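Local coordinates for protein 15-O-acetyltransferase (Fusarium sporotrichioides, PDB 3FOT) that transfers an acetyl group to the 15-hydroxyl of trichothecene intermediates in the biosynthesis of mycotoxins such as T-2 toxin, at residues 306-320 with 506-518. Residues are numbered along the deposited sequence; the frame is centred on the assembly and turned at random.
Sequences ISHLTQAAIVLALLD and YLQSIVEFMLAFR
In Tyr506, CG stands anti to the backbone N (chi1 -173°), which points the ring at helix 306-320, roughly square to its axis. Met514 turns back at its thioether (chi3 73°) and brings CE to the other end of the same helix. The Tyr506 hydroxyl donates a weak hydrogen bond to the backbone carbonyl of Ile314, with OH 2.6 Å from O. That carbonyl also accepts the helical bond from Leu318 N. The methyl of Ala317 is a knob among Tyr506, Ser509, Ile510 and Phe513; its CB lies 3.4 Å from Ser509 OG. In return, Met514 fits between Ile306, Leu309, Thr310 and Ala313. Its CE is 3.2 Å from Thr310 OG1, which itself donates a hydrogen bond to Ile306 O. Leu309 CD1 sits over the centre of the Phe517 ring, 3.7 Å from Phe517 CG, as a CH-pi contact. Leu316 CB lies over one face of Phe513, nearer the rim, at 3.8 Å from CE2. Ser509 OG donates to a water, which in turn donates to Ala317 O and Asp320 OD2. Ser509 OG also bonds to His375, and His375 stacks on Phe513. Ala313 and Ile510 mark the close crossing, with CA atoms 5.1 Å apart. The axes of 306-320 and 506-516 approach to 8.3 Å. This is knobs-into-holes packing of two steeply crossed helices, here joining the C-terminal helix to helix 306-321 in a BAHD-superfamily acyltransferase.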
# COMPACT_ATOMS: atom_id res chain seq x y z
N ILE A 306 11.93 -3.86 13.57
CA ILE A 306 12.64 -2.99 12.65
C ILE A 306 11.77 -1.81 12.21
O ILE A 306 12.29 -0.75 11.88
CB ILE A 306 13.19 -3.81 11.46
CG1 ILE A 306 14.13 -2.99 10.59
CG2 ILE A 306 12.07 -4.48 10.65
CD1 ILE A 306 15.00 -3.85 9.63
N SER A 307 10.44 -1.97 12.21
CA SER A 307 9.55 -0.83 11.90
C SER A 307 9.65 0.29 12.96
O SER A 307 9.65 1.50 12.62
CB SER A 307 8.10 -1.30 11.80
OG SER A 307 7.89 -1.97 10.60
N HIS A 308 9.73 -0.09 14.23
CA HIS A 308 9.97 0.88 15.31
C HIS A 308 11.30 1.58 15.08
O HIS A 308 11.40 2.80 15.16
CB HIS A 308 10.01 0.20 16.68
CG HIS A 308 8.71 -0.42 17.09
ND1 HIS A 308 8.63 -1.68 17.63
CD2 HIS A 308 7.44 0.06 17.05
CE1 HIS A 308 7.37 -1.96 17.92
NE2 HIS A 308 6.63 -0.92 17.57
N LEU A 309 12.32 0.79 14.79
CA LEU A 309 13.67 1.33 14.59
C LEU A 309 13.70 2.29 13.41
O LEU A 309 14.36 3.33 13.47
CB LEU A 309 14.68 0.21 14.38
CG LEU A 309 16.10 0.79 14.22
CD1 LEU A 309 16.58 1.40 15.55
CD2 LEU A 309 17.09 -0.25 13.71
N THR A 310 13.00 1.93 12.34
CA THR A 310 12.94 2.82 11.18
C THR A 310 12.29 4.16 11.56
O THR A 310 12.76 5.22 11.18
CB THR A 310 12.23 2.16 9.97
OG1 THR A 310 12.88 0.93 9.67
CG2 THR A 310 12.30 3.05 8.75
N GLN A 311 11.18 4.09 12.27
CA GLN A 311 10.52 5.32 12.71
C GLN A 311 11.45 6.18 13.60
O GLN A 311 11.45 7.42 13.50
CB GLN A 311 9.19 4.98 13.41
CG GLN A 311 8.47 6.20 14.01
CD GLN A 311 7.91 7.15 12.97
OE1 GLN A 311 6.70 7.09 12.67
NE2 GLN A 311 8.76 8.04 12.44
N ALA A 312 12.21 5.52 14.47
CA ALA A 312 13.22 6.18 15.29
C ALA A 312 14.28 6.90 14.42
O ALA A 312 14.62 8.07 14.66
CB ALA A 312 13.87 5.15 16.21
N ALA A 313 14.78 6.19 13.41
CA ALA A 313 15.83 6.71 12.55
C ALA A 313 15.33 7.90 11.71
O ALA A 313 16.06 8.88 11.47
CB ALA A 313 16.36 5.57 11.65
N ILE A 314 14.06 7.81 11.30
CA ILE A 314 13.39 8.92 10.61
C ILE A 314 13.44 10.20 11.45
O ILE A 314 13.77 11.28 10.93
CB ILE A 314 11.94 8.52 10.24
CG1 ILE A 314 12.02 7.53 9.05
CG2 ILE A 314 11.06 9.75 9.93
CD1 ILE A 314 10.70 6.77 8.77
N VAL A 315 13.10 10.05 12.73
CA VAL A 315 13.10 11.17 13.68
C VAL A 315 14.51 11.70 13.93
O VAL A 315 14.74 12.91 13.81
CB VAL A 315 12.34 10.80 14.96
CG1 VAL A 315 12.51 11.86 16.05
CG2 VAL A 315 10.85 10.68 14.61
N LEU A 316 15.47 10.81 14.18
CA LEU A 316 16.86 11.26 14.36
C LEU A 316 17.41 11.96 13.11
O LEU A 316 18.11 12.97 13.21
CB LEU A 316 17.80 10.11 14.77
CG LEU A 316 17.98 9.90 16.30
CD1 LEU A 316 16.68 9.70 17.03
CD2 LEU A 316 18.91 8.72 16.59
N ALA A 317 17.06 11.43 11.93
CA ALA A 317 17.50 12.05 10.67
C ALA A 317 16.85 13.44 10.50
O ALA A 317 17.47 14.38 10.02
CB ALA A 317 17.15 11.14 9.46
N LEU A 318 15.61 13.56 10.95
CA LEU A 318 14.91 14.84 10.89
C LEU A 318 15.56 15.87 11.82
O LEU A 318 15.82 17.02 11.41
CB LEU A 318 13.44 14.66 11.26
CG LEU A 318 12.60 15.93 11.34
CD1 LEU A 318 12.44 16.47 9.96
CD2 LEU A 318 11.25 15.59 11.98
N LEU A 319 15.83 15.46 13.06
CA LEU A 319 16.50 16.30 14.06
C LEU A 319 17.90 16.71 13.60
O LEU A 319 18.30 17.86 13.78
CB LEU A 319 16.55 15.61 15.44
CG LEU A 319 15.21 15.33 16.12
CD1 LEU A 319 15.37 14.45 17.35
CD2 LEU A 319 14.49 16.64 16.50
N ASP A 320 18.61 15.78 12.96
CA ASP A 320 19.93 16.08 12.43
C ASP A 320 19.87 17.04 11.25
O ASP A 320 20.79 17.84 11.05
CB ASP A 320 20.65 14.78 12.03
CG ASP A 320 22.03 15.03 11.46
OD1 ASP A 320 22.93 15.44 12.22
OD2 ASP A 320 22.21 14.83 10.25
N TYR A 506 18.43 12.57 2.76
CA TYR A 506 17.62 12.21 3.91
C TYR A 506 17.51 10.68 4.04
O TYR A 506 17.71 10.14 5.11
CB TYR A 506 16.23 12.87 3.82
CG TYR A 506 15.39 12.68 5.07
CD1 TYR A 506 15.75 13.28 6.27
CD2 TYR A 506 14.22 11.91 5.05
CE1 TYR A 506 14.99 13.12 7.43
CE2 TYR A 506 13.45 11.73 6.20
CZ TYR A 506 13.85 12.34 7.39
OH TYR A 506 13.13 12.18 8.54
N LEU A 507 17.21 9.99 2.94
CA LEU A 507 17.12 8.51 2.98
C LEU A 507 18.42 7.88 3.50
O LEU A 507 18.42 6.97 4.34
CB LEU A 507 16.78 7.96 1.59
CG LEU A 507 16.62 6.43 1.51
CD1 LEU A 507 15.64 5.86 2.58
CD2 LEU A 507 16.17 6.06 0.08
N GLN A 508 19.54 8.38 2.99
CA GLN A 508 20.85 7.84 3.40
C GLN A 508 21.11 8.07 4.89
O GLN A 508 21.73 7.23 5.58
CB GLN A 508 21.97 8.45 2.55
CG GLN A 508 21.99 7.92 1.09
CD GLN A 508 21.89 6.38 1.04
OE1 GLN A 508 20.88 5.82 0.56
NE2 GLN A 508 22.90 5.70 1.57
N SER A 509 20.65 9.21 5.40
CA SER A 509 20.77 9.52 6.82
C SER A 509 20.00 8.52 7.67
O SER A 509 20.49 8.03 8.71
CB SER A 509 20.27 10.96 7.10
OG SER A 509 20.43 11.28 8.49
N ILE A 510 18.76 8.24 7.26
CA ILE A 510 17.93 7.27 7.95
C ILE A 510 18.63 5.93 7.94
O ILE A 510 18.74 5.29 8.99
CB ILE A 510 16.56 7.09 7.24
CG1 ILE A 510 15.74 8.38 7.31
CG2 ILE A 510 15.80 5.90 7.82
CD1 ILE A 510 14.64 8.42 6.22
N VAL A 511 19.10 5.51 6.77
CA VAL A 511 19.78 4.20 6.64
C VAL A 511 21.02 4.12 7.55
O VAL A 511 21.25 3.10 8.22
CB VAL A 511 20.15 3.90 5.16
CG1 VAL A 511 21.05 2.67 5.06
CG2 VAL A 511 18.88 3.67 4.32
N GLU A 512 21.82 5.19 7.54
CA GLU A 512 23.00 5.25 8.39
C GLU A 512 22.67 5.05 9.88
O GLU A 512 23.36 4.32 10.59
CB GLU A 512 23.77 6.55 8.16
CG GLU A 512 25.16 6.54 8.78
CD GLU A 512 25.98 7.79 8.51
OE1 GLU A 512 25.52 8.64 7.69
OE2 GLU A 512 27.07 7.92 9.11
N PHE A 513 21.62 5.72 10.37
CA PHE A 513 21.22 5.51 11.77
C PHE A 513 20.75 4.08 12.05
O PHE A 513 21.09 3.51 13.08
CB PHE A 513 20.14 6.49 12.22
CG PHE A 513 20.65 7.89 12.49
CD1 PHE A 513 21.69 8.12 13.41
CD2 PHE A 513 20.04 8.99 11.86
CE1 PHE A 513 22.13 9.42 13.69
CE2 PHE A 513 20.49 10.30 12.13
CZ PHE A 513 21.54 10.51 13.04
N MET A 514 19.96 3.51 11.14
CA MET A 514 19.57 2.10 11.29
C MET A 514 20.79 1.19 11.40
O MET A 514 20.85 0.28 12.26
CB MET A 514 18.67 1.69 10.11
CG MET A 514 17.28 2.36 10.21
SD MET A 514 16.31 1.98 8.75
CE MET A 514 15.90 0.25 9.03
N LEU A 515 21.76 1.42 10.53
CA LEU A 515 22.95 0.58 10.50
C LEU A 515 23.77 0.75 11.77
O LEU A 515 24.39 -0.20 12.26
CB LEU A 515 23.79 0.87 9.24
CG LEU A 515 23.14 0.35 7.95
CD1 LEU A 515 23.90 0.94 6.75
CD2 LEU A 515 23.11 -1.20 7.91
N ALA A 516 23.72 1.96 12.32
CA ALA A 516 24.43 2.26 13.56
C ALA A 516 23.91 1.47 14.75
O ALA A 516 24.59 1.34 15.76
CB ALA A 516 24.39 3.80 13.84
N PHE A 517 22.70 0.92 14.63
CA PHE A 517 22.09 0.19 15.73
C PHE A 517 22.65 -1.23 15.82
O PHE A 517 22.42 -1.91 16.82
CB PHE A 517 20.59 0.10 15.50
CG PHE A 517 19.78 -0.07 16.74
CD1 PHE A 517 19.76 0.95 17.69
CD2 PHE A 517 18.98 -1.20 16.92
CE1 PHE A 517 18.96 0.84 18.84
CE2 PHE A 517 18.18 -1.33 18.05
CZ PHE A 517 18.16 -0.29 19.03
N ARG A 518 23.36 -1.67 14.77
CA ARG A 518 23.85 -3.05 14.70
C ARG A 518 24.75 -3.34 15.89
O ARG A 518 25.42 -2.44 16.41
CB ARG A 518 24.58 -3.31 13.38
CG ARG A 518 23.65 -3.42 12.19
CD ARG A 518 24.46 -3.61 10.93
NE ARG A 518 25.26 -2.41 10.67
CZ ARG A 518 26.15 -2.30 9.69
NH1 ARG A 518 26.37 -3.32 8.87
NH2 ARG A 518 26.83 -1.18 9.53
O HOH W 1 19.76 13.80 8.52